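Local coordinates for pyrrolysyl-tRNA synthetase (Desulfitobacterium hafniense, PDB 3DSQ), which probably charges its cognate tRNA with pyrrolysine at the expense of ATP, as a homodimeric class II aminoacyl-tRNA synthetase, at residues W197-A202 against E258-I263; E141-W146 against W244-P249. One frame throughout, in Å; residues are numbered along the deposited sequence.

Contact 1. Residues W197-A202 against E258-I263; sequences WVLEAA and ERLLMI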
ATOM      1  N   TRP B 197      15.026  11.418 -12.543  1.00 38.96           N
ATOM      2  CA  TRP B 197      14.092  12.028 -11.597  1.00 40.41           C
ATOM      3  C   TRP B 197      13.904  11.128 -10.384  1.00 40.08           C
ATOM      4  O   TRP B 197      13.952  11.580  -9.239  1.00 39.21           O
ATOM      5  CB  TRP B 197      12.715  12.253 -12.231  1.00 42.37           C
ATOM      6  CG  TRP B 197      12.641  13.352 -13.243  1.00 46.59           C
ATOM      7  CD1 TRP B 197      13.230  14.585 -13.168  1.00 46.42           C
ATOM      8  CD2 TRP B 197      11.893  13.339 -14.467  1.00 47.32           C
ATOM      9  NE1 TRP B 197      12.894  15.338 -14.267  1.00 46.74           N
ATOM     10  CE2 TRP B 197      12.076  14.600 -15.081  1.00 46.88           C
ATOM     11  CE3 TRP B 197      11.085  12.384 -15.104  1.00 46.99           C
ATOM     12  CZ2 TRP B 197      11.481  14.932 -16.303  1.00 46.30           C
ATOM     13  CZ3 TRP B 197      10.493  12.714 -16.321  1.00 47.51           C
ATOM     14  CH2 TRP B 197      10.697  13.981 -16.907  1.00 47.68           C
ATOM     15  N   VAL B 198      13.678   9.848 -10.656  1.00 39.60           N
ATOM     16  CA  VAL B 198      13.458   8.861  -9.612  1.00 39.72           C
ATOM     17  C   VAL B 198      14.692   8.592  -8.755  1.00 40.03           C
ATOM     18  O   VAL B 198      14.642   8.692  -7.524  1.00 38.22           O
ATOM     19  CB  VAL B 198      12.967   7.528 -10.223  1.00 39.00           C
ATOM     20  CG1 VAL B 198      12.879   6.459  -9.143  1.00 38.61           C
ATOM     21  CG2 VAL B 198      11.603   7.732 -10.867  1.00 36.50           C
ATOM     22  N   LEU B 199      15.798   8.252  -9.407  1.00 40.46           N
ATOM     23  CA  LEU B 199      17.021   7.958  -8.683  1.00 40.57           C
ATOM     24  C   LEU B 199      17.513   9.158  -7.881  1.00 41.43           C
ATOM     25  O   LEU B 199      18.120   8.995  -6.822  1.00 40.37           O
ATOM     26  CB  LEU B 199      18.088   7.468  -9.656  1.00 41.46           C
ATOM     27  CG  LEU B 199      17.695   6.146 -10.324  1.00 41.48           C
ATOM     28  CD1 LEU B 199      18.687   5.794 -11.406  1.00 41.82           C
ATOM     29  CD2 LEU B 199      17.622   5.045  -9.275  1.00 41.75           C
ATOM     30  N   GLU B 200      17.242  10.364  -8.370  1.00 42.40           N
ATOM     31  CA  GLU B 200      17.667  11.554  -7.649  1.00 43.94           C
ATOM     32  C   GLU B 200      16.812  11.706  -6.400  1.00 42.79           C
ATOM     33  O   GLU B 200      17.317  11.998  -5.315  1.00 43.02           O
ATOM     34  CB  GLU B 200      17.534  12.804  -8.517  1.00 46.64           C
ATOM     35  CG  GLU B 200      17.951  14.079  -7.794  1.00 52.27           C
ATOM     36  CD  GLU B 200      19.389  14.029  -7.284  1.00 55.96           C
ATOM     37  OE1 GLU B 200      19.745  14.865  -6.425  1.00 58.52           O
ATOM     38  OE2 GLU B 200      20.168  13.163  -7.741  1.00 57.94           O
ATOM     39  N   ALA B 201      15.511  11.502  -6.554  1.00 40.30           N
ATOM     40  CA  ALA B 201      14.613  11.606  -5.418  1.00 38.63           C
ATOM     41  C   ALA B 201      14.909  10.488  -4.417  1.00 37.71           C
ATOM     42  O   ALA B 201      14.687  10.653  -3.220  1.00 38.62           O
ATOM     43  CB  ALA B 201      13.164  11.534  -5.882  1.00 36.47           C
ATOM     44  N   ALA B 202      15.415   9.360  -4.911  1.00 37.50           N
ATOM     45  CA  ALA B 202      15.732   8.214  -4.053  1.00 39.04           C
ATOM     46  C   ALA B 202      17.121   8.283  -3.421  1.00 41.16           C
ATOM     47  O   ALA B 202      17.582   7.315  -2.812  1.00 42.26           O
ATOM     48  CB  ALA B 202      15.598   6.916  -4.844  1.00 35.75           C
ATOM     49  N   GLU B 258      11.871  -1.818  -2.317  1.00 24.63           N
ATOM     50  CA  GLU B 258      12.625  -2.478  -1.256  1.00 25.61           C
ATOM     51  C   GLU B 258      14.024  -2.759  -1.777  1.00 27.70           C
ATOM     52  O   GLU B 258      15.014  -2.590  -1.062  1.00 27.04           O
ATOM     53  CB  GLU B 258      11.972  -3.801  -0.809  1.00 24.87           C
ATOM     54  CG  GLU B 258      10.618  -3.669  -0.099  1.00 21.93           C
ATOM     55  CD  GLU B 258       9.462  -3.511  -1.068  1.00 19.54           C
ATOM     56  OE1 GLU B 258       9.706  -3.597  -2.289  1.00 18.63           O
ATOM     57  OE2 GLU B 258       8.313  -3.308  -0.616  1.00 22.71           O
ATOM     58  N   ARG B 259      14.109  -3.179  -3.034  1.00 29.18           N
ATOM     59  CA  ARG B 259      15.404  -3.469  -3.623  1.00 31.51           C
ATOM     60  C   ARG B 259      16.226  -2.182  -3.751  1.00 31.05           C
ATOM     61  O   ARG B 259      17.433  -2.186  -3.536  1.00 28.86           O
ATOM     62  CB  ARG B 259      15.232  -4.134  -4.988  1.00 33.66           C
ATOM     63  CG  ARG B 259      16.548  -4.475  -5.644  1.00 39.61           C
ATOM     64  CD  ARG B 259      16.371  -5.313  -6.898  1.00 45.64           C
ATOM     65  NE  ARG B 259      17.662  -5.546  -7.543  1.00 50.96           N
ATOM     66  CZ  ARG B 259      17.848  -6.333  -8.599  1.00 53.03           C
ATOM     67  NH1 ARG B 259      16.821  -6.975  -9.143  1.00 53.24           N
ATOM     68  NH2 ARG B 259      19.067  -6.478  -9.111  1.00 53.50           N
ATOM     69  N   LEU B 260      15.566  -1.086  -4.110  1.00 31.42           N
ATOM     70  CA  LEU B 260      16.250   0.195  -4.223  1.00 31.29           C
ATOM     71  C   LEU B 260      16.818   0.538  -2.857  1.00 30.94           C
ATOM     72  O   LEU B 260      17.993   0.869  -2.729  1.00 31.87           O
ATOM     73  CB  LEU B 260      15.284   1.311  -4.641  1.00 32.84           C
ATOM     74  CG  LEU B 260      15.010   1.647  -6.112  1.00 36.77           C
ATOM     75  CD1 LEU B 260      14.344   3.021  -6.163  1.00 36.47           C
ATOM     76  CD2 LEU B 260      16.301   1.692  -6.923  1.00 36.27           C
ATOM     77  N   LEU B 261      15.970   0.451  -1.834  1.00 29.61           N
ATOM     78  CA  LEU B 261      16.390   0.757  -0.470  1.00 28.04           C
ATOM     79  C   LEU B 261      17.551  -0.099  -0.001  1.00 28.62           C
ATOM     80  O   LEU B 261      18.486   0.407   0.632  1.00 28.17           O
ATOM     81  CB  LEU B 261      15.217   0.598   0.507  1.00 25.29           C
ATOM     82  CG  LEU B 261      14.189   1.727   0.453  1.00 25.95           C
ATOM     83  CD1 LEU B 261      13.029   1.393   1.346  1.00 22.26           C
ATOM     84  CD2 LEU B 261      14.835   3.052   0.870  1.00 23.51           C
ATOM     85  N   MET B 262      17.497  -1.396  -0.296  1.00 27.60           N
ATOM     86  CA  MET B 262      18.570  -2.289   0.116  1.00 29.33           C
ATOM     87  C   MET B 262      19.904  -1.862  -0.506  1.00 30.33           C
ATOM     88  O   MET B 262      20.952  -1.886   0.145  1.00 30.01           O
ATOM     89  CB  MET B 262      18.253  -3.727  -0.296  1.00 29.60           C
ATOM     90  CG  MET B 262      19.454  -4.662  -0.215  1.00 29.34           C
ATOM     91  SD  MET B 262      19.001  -6.382  -0.575  1.00 32.44           S
ATOM     92  CE  MET B 262      18.707  -6.273  -2.325  1.00 30.08           C
ATOM     93  N   ILE B 263      19.844  -1.476  -1.773  1.00 30.90           N
ATOM     94  CA  ILE B 263      21.019  -1.059  -2.520  1.00 33.65           C
ATOM     95  C   ILE B 263      21.544   0.303  -2.045  1.00 34.01           C
ATOM     96  O   ILE B 263      22.740   0.475  -1.861  1.00 36.38           O
ATOM     97  CB  ILE B 263      20.688  -1.047  -4.030  1.00 32.41           C
ATOM     98  CG1 ILE B 263      20.459  -2.495  -4.488  1.00 30.70           C
ATOM     99  CG2 ILE B 263      21.794  -0.378  -4.820  1.00 32.32           C
ATOM    100  CD1 ILE B 263      19.884  -2.643  -5.887  1.00 30.89           C
TER
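Leu260 turns its CG away from the carbonyl carbon and beside the backbone N, with chi1 rotated to -89°, which points its forked end across the gap at Leu199 and Ala202. On the other helix, Leu199 holds CG beside its backbone N, opposite the carbonyl carbon (chi1 -64°), and this carries CD2 toward Leu260. The two branches of Leu260 divide the work. CD2 meets Leu199 CD2 at 4.3 Å, methyl to methyl, while CD1 lies 4.3 Å from Ala202 CB. Val198 CG1 comes no nearer than 4.8 Å to Leu260 CD1, a looser neighbour on the same branch. No hydrogen bond crosses between the segments, and the contact is buried and apolar. Ala202 is the first residue past the end of its helix; its small CB points at Leu260, whose CA is 8.0 Å from Ala202 CA. The carbonyl O of Ala202 is hydrogen-bonded to Arg264 NE, a polar tie to helix 257-265. In the class II synthetase core this helix corresponds to that of motif 3, following strand 250-256. Phe255 of that strand touches Val198, Leu199 and Leu260, Leu230 of strand 228-236 packs on Leu260, and helix 72-85 borders both segments through Ala201 and Leu261.

Contact 2. Residues E141-W146 against W244-P249; sequences ELERLW and WEIFDP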
ATOM      1  N   GLU B 141      -8.443   4.595 -21.154  1.00 34.43           N
ATOM      2  CA  GLU B 141      -9.538   5.456 -20.703  1.00 35.27           C
ATOM      3  C   GLU B 141      -9.144   6.935 -20.746  1.00 36.10           C
ATOM      4  O   GLU B 141      -9.879   7.769 -21.275  1.00 36.67           O
ATOM      5  CB  GLU B 141      -9.953   5.103 -19.268  1.00 36.35           C
ATOM      6  CG  GLU B 141     -10.447   3.676 -19.055  1.00 41.62           C
ATOM      7  CD  GLU B 141     -11.743   3.384 -19.786  1.00 45.24           C
ATOM      8  OE1 GLU B 141     -12.731   4.127 -19.589  1.00 46.44           O
ATOM      9  OE2 GLU B 141     -11.774   2.404 -20.559  1.00 49.04           O
ATOM     10  N   LEU B 142      -7.984   7.254 -20.184  1.00 35.08           N
ATOM     11  CA  LEU B 142      -7.516   8.632 -20.137  1.00 37.33           C
ATOM     12  C   LEU B 142      -7.222   9.254 -21.503  1.00 38.22           C
ATOM     13  O   LEU B 142      -7.445  10.451 -21.698  1.00 38.64           O
ATOM     14  CB  LEU B 142      -6.283   8.726 -19.228  1.00 36.84           C
ATOM     15  CG  LEU B 142      -6.590   8.445 -17.749  1.00 37.82           C
ATOM     16  CD1 LEU B 142      -5.332   8.591 -16.913  1.00 35.63           C
ATOM     17  CD2 LEU B 142      -7.676   9.407 -17.257  1.00 35.44           C
ATOM     18  N   GLU B 143      -6.734   8.447 -22.444  1.00 40.21           N
ATOM     19  CA  GLU B 143      -6.425   8.940 -23.785  1.00 41.97           C
ATOM     20  C   GLU B 143      -7.666   9.498 -24.485  1.00 43.18           C
ATOM     21  O   GLU B 143      -7.557  10.315 -25.400  1.00 43.79           O
ATOM     22  CB  GLU B 143      -5.791   7.831 -24.630  1.00 44.85           C
ATOM     23  CG  GLU B 143      -6.611   6.543 -24.711  1.00 51.16           C
ATOM     24  CD  GLU B 143      -5.867   5.414 -25.418  1.00 52.68           C
ATOM     25  OE1 GLU B 143      -4.688   5.179 -25.081  1.00 55.23           O
ATOM     26  OE2 GLU B 143      -6.460   4.754 -26.300  1.00 53.15           O
ATOM     27  N   ARG B 144      -8.841   9.063 -24.035  1.00 42.74           N
ATOM     28  CA  ARG B 144     -10.115   9.512 -24.591  1.00 42.33           C
ATOM     29  C   ARG B 144     -10.608  10.820 -23.976  1.00 40.95           C
ATOM     30  O   ARG B 144     -11.554  11.425 -24.480  1.00 40.16           O
ATOM     31  CB  ARG B 144     -11.193   8.445 -24.371  1.00 44.54           C
ATOM     32  CG  ARG B 144     -11.316   7.425 -25.482  1.00 46.84           C
ATOM     33  CD  ARG B 144     -12.316   6.329 -25.119  1.00 49.50           C
ATOM     34  NE  ARG B 144     -11.876   5.578 -23.946  1.00 52.53           N
ATOM     35  CZ  ARG B 144     -12.051   4.269 -23.778  1.00 54.93           C
ATOM     36  NH1 ARG B 144     -12.662   3.545 -24.710  1.00 54.90           N
ATOM     37  NH2 ARG B 144     -11.597   3.678 -22.681  1.00 54.95           N
ATOM     38  N   LEU B 145      -9.972  11.248 -22.889  1.00 38.51           N
ATOM     39  CA  LEU B 145     -10.379  12.465 -22.198  1.00 37.82           C
ATOM     40  C   LEU B 145      -9.269  13.503 -22.112  1.00 36.95           C
ATOM     41  O   LEU B 145      -9.530  14.697 -21.946  1.00 34.81           O
ATOM     42  CB  LEU B 145     -10.826  12.128 -20.773  1.00 39.61           C
ATOM     43  CG  LEU B 145     -11.930  11.095 -20.558  1.00 40.94           C
ATOM     44  CD1 LEU B 145     -11.970  10.704 -19.091  1.00 41.35           C
ATOM     45  CD2 LEU B 145     -13.266  11.664 -21.012  1.00 42.09           C
ATOM     46  N   TRP B 146      -8.031  13.042 -22.200  1.00 36.27           N
ATOM     47  CA  TRP B 146      -6.888  13.929 -22.098  1.00 36.56           C
ATOM     48  C   TRP B 146      -6.026  13.964 -23.353  1.00 37.79           C
ATOM     49  O   TRP B 146      -6.003  13.013 -24.136  1.00 36.75           O
ATOM     50  CB  TRP B 146      -6.007  13.517 -20.914  1.00 34.02           C
ATOM     51  CG  TRP B 146      -6.648  13.669 -19.569  1.00 33.52           C
ATOM     52  CD1 TRP B 146      -7.825  14.293 -19.281  1.00 32.03           C
ATOM     53  CD2 TRP B 146      -6.116  13.218 -18.318  1.00 32.71           C
ATOM     54  NE1 TRP B 146      -8.062  14.261 -17.930  1.00 33.50           N
ATOM     55  CE2 TRP B 146      -7.026  13.607 -17.314  1.00 33.68           C
ATOM     56  CE3 TRP B 146      -4.955  12.526 -17.948  1.00 32.95           C
ATOM     57  CZ2 TRP B 146      -6.815  13.325 -15.960  1.00 33.65           C
ATOM     58  CZ3 TRP B 146      -4.741  12.247 -16.604  1.00 31.40           C
ATOM     59  CH2 TRP B 146      -5.667  12.645 -15.628  1.00 34.67           C
ATOM     60  N   TRP B 244      -4.265  -4.462 -25.877  1.00 43.69           N
ATOM     61  CA  TRP B 244      -4.782  -3.430 -24.984  1.00 41.70           C
ATOM     62  C   TRP B 244      -5.333  -2.225 -25.727  1.00 41.19           C
ATOM     63  O   TRP B 244      -5.672  -1.213 -25.112  1.00 41.97           O
ATOM     64  CB  TRP B 244      -3.692  -2.976 -24.001  1.00 41.70           C
ATOM     65  CG  TRP B 244      -3.297  -4.045 -23.033  1.00 39.96           C
ATOM     66  CD1 TRP B 244      -2.236  -4.900 -23.137  1.00 40.23           C
ATOM     67  CD2 TRP B 244      -4.009  -4.430 -21.849  1.00 39.61           C
ATOM     68  NE1 TRP B 244      -2.245  -5.797 -22.093  1.00 39.37           N
ATOM     69  CE2 TRP B 244      -3.324  -5.531 -21.289  1.00 39.09           C
ATOM     70  CE3 TRP B 244      -5.161  -3.952 -21.208  1.00 38.36           C
ATOM     71  CZ2 TRP B 244      -3.756  -6.165 -20.117  1.00 38.27           C
ATOM     72  CZ3 TRP B 244      -5.590  -4.583 -20.041  1.00 38.83           C
ATOM     73  CH2 TRP B 244      -4.888  -5.676 -19.510  1.00 39.22           C
ATOM     74  N   GLU B 245      -5.426  -2.340 -27.047  1.00 41.66           N
ATOM     75  CA  GLU B 245      -5.933  -1.264 -27.895  1.00 41.54           C
ATOM     76  C   GLU B 245      -5.128   0.026 -27.754  1.00 41.33           C
ATOM     77  O   GLU B 245      -5.688   1.118 -27.645  1.00 40.11           O
ATOM     78  CB  GLU B 245      -7.408  -0.989 -27.591  1.00 44.66           C
ATOM     79  CG  GLU B 245      -8.310  -2.207 -27.793  1.00 50.33           C
ATOM     80  CD  GLU B 245      -9.792  -1.866 -27.724  1.00 52.48           C
ATOM     81  OE1 GLU B 245     -10.232  -1.310 -26.692  1.00 53.48           O
ATOM     82  OE2 GLU B 245     -10.514  -2.156 -28.704  1.00 53.27           O
ATOM     83  N   ILE B 246      -3.808  -0.108 -27.764  1.00 40.54           N
ATOM     84  CA  ILE B 246      -2.932   1.048 -27.658  1.00 41.40           C
ATOM     85  C   ILE B 246      -2.210   1.222 -28.995  1.00 41.88           C
ATOM     86  O   ILE B 246      -1.763   0.244 -29.592  1.00 40.78           O
ATOM     87  CB  ILE B 246      -1.875   0.856 -26.540  1.00 40.26           C
ATOM     88  CG1 ILE B 246      -2.565   0.618 -25.191  1.00 39.97           C
ATOM     89  CG2 ILE B 246      -0.967   2.073 -26.473  1.00 40.58           C
ATOM     90  CD1 ILE B 246      -3.441   1.770 -24.714  1.00 39.78           C
ATOM     91  N   PHE B 247      -2.109   2.458 -29.473  1.00 41.80           N
ATOM     92  CA  PHE B 247      -1.414   2.702 -30.730  1.00 44.54           C
ATOM     93  C   PHE B 247      -0.611   3.995 -30.777  1.00 43.69           C
ATOM     94  O   PHE B 247      -0.367   4.554 -31.846  1.00 43.99           O
ATOM     95  CB  PHE B 247      -2.387   2.630 -31.909  1.00 48.48           C
ATOM     96  CG  PHE B 247      -2.590   1.232 -32.429  1.00 53.54           C
ATOM     97  CD1 PHE B 247      -1.494   0.403 -32.672  1.00 55.55           C
ATOM     98  CD2 PHE B 247      -3.866   0.743 -32.690  1.00 55.68           C
ATOM     99  CE1 PHE B 247      -1.663  -0.896 -33.169  1.00 57.08           C
ATOM    100  CE2 PHE B 247      -4.048  -0.561 -33.190  1.00 57.93           C
ATOM    101  CZ  PHE B 247      -2.943  -1.379 -33.428  1.00 56.89           C
ATOM    102  N   ASP B 248      -0.203   4.461 -29.604  1.00 42.24           N
ATOM    103  CA  ASP B 248       0.619   5.654 -29.497  1.00 40.28           C
ATOM    104  C   ASP B 248       1.944   5.206 -28.898  1.00 39.48           C
ATOM    105  O   ASP B 248       2.001   4.207 -28.173  1.00 38.78           O
ATOM    106  CB  ASP B 248      -0.025   6.693 -28.574  1.00 39.42           C
ATOM    107  CG  ASP B 248      -1.322   7.246 -29.129  1.00 39.07           C
ATOM    108  OD1 ASP B 248      -1.327   7.690 -30.292  1.00 40.83           O
ATOM    109  OD2 ASP B 248      -2.333   7.248 -28.402  1.00 41.89           O
ATOM    110  N   PRO B 249       3.037   5.910 -29.228  1.00 38.08           N
ATOM    111  CA  PRO B 249       4.337   5.534 -28.675  1.00 35.49           C
ATOM    112  C   PRO B 249       4.259   5.790 -27.175  1.00 33.70           C
ATOM    113  O   PRO B 249       3.441   6.591 -26.734  1.00 33.58           O
ATOM    114  CB  PRO B 249       5.297   6.498 -29.361  1.00 35.04           C
ATOM    115  CG  PRO B 249       4.631   6.759 -30.669  1.00 37.87           C
ATOM    116  CD  PRO B 249       3.188   6.939 -30.269  1.00 37.72           C
TER
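In this class II synthetase fold, Glu143 turns both carboxylate oxygens to loop 244-249: OE1 is 3.6 Å from Ile246 CD1 and OE2 is 4.0 Å from Glu245 O, both partners displaced to the same side of the carboxylate plane. OE1 merely packs against the Ile246 methyl, OE2 and Glu245 O are both acceptors, and no hydrogen bond crosses the contact. The site lies far from the centre of the chain, between helix 132-142 and the loop leading into strand 250-256. The Trp146 ring carries Leu142 CD2 over one face, 4.0 Å above the plane, and makes a cation-pi contact with Arg65 of the second subunit. The Arg144 guanidinium has Glu141 CA at its edge and, within the same segment, a salt bridge from Arg144 NH2 to Glu141 OE2. Glu143 CG is tucked between the backbone N and the carbonyl carbon (chi1 54°), and the chain then runs extended (chi2 -173°). Tyr136 and Trp139 of helix 132-142 and Leu180 of strand 171-180 also pack on Ile246. Glu245 forms a salt bridge with Arg140 of the same helix. Asp248 OD2 sits 4.6 Å from Glu143 OE1; these like charges could raise either pKa, although Lys148 NZ forms a long, weak ion pair with OD2.

From the N terminus, the chain first reaches 141-146 at the end of helix 132-142. It runs through strands 150-159 and 171-180 to 197-202, then through strands 208-213, 219-225 and 228-236 to 244-249, where contact 2 closes a span of 97 residues. Strand 250-256 then leads to 258-263, where contact 1 closes a span of 55. The two closures therefore cross instead of nesting, and that single strand separates their second segments. Contact 1 joins two helices packed beside the large mixed sheet, near the centre of the chain, whereas contact 2 ties a helix end to a peripheral loop. Their centres are about 29 Å apart, and their nearest atoms about 14 Å.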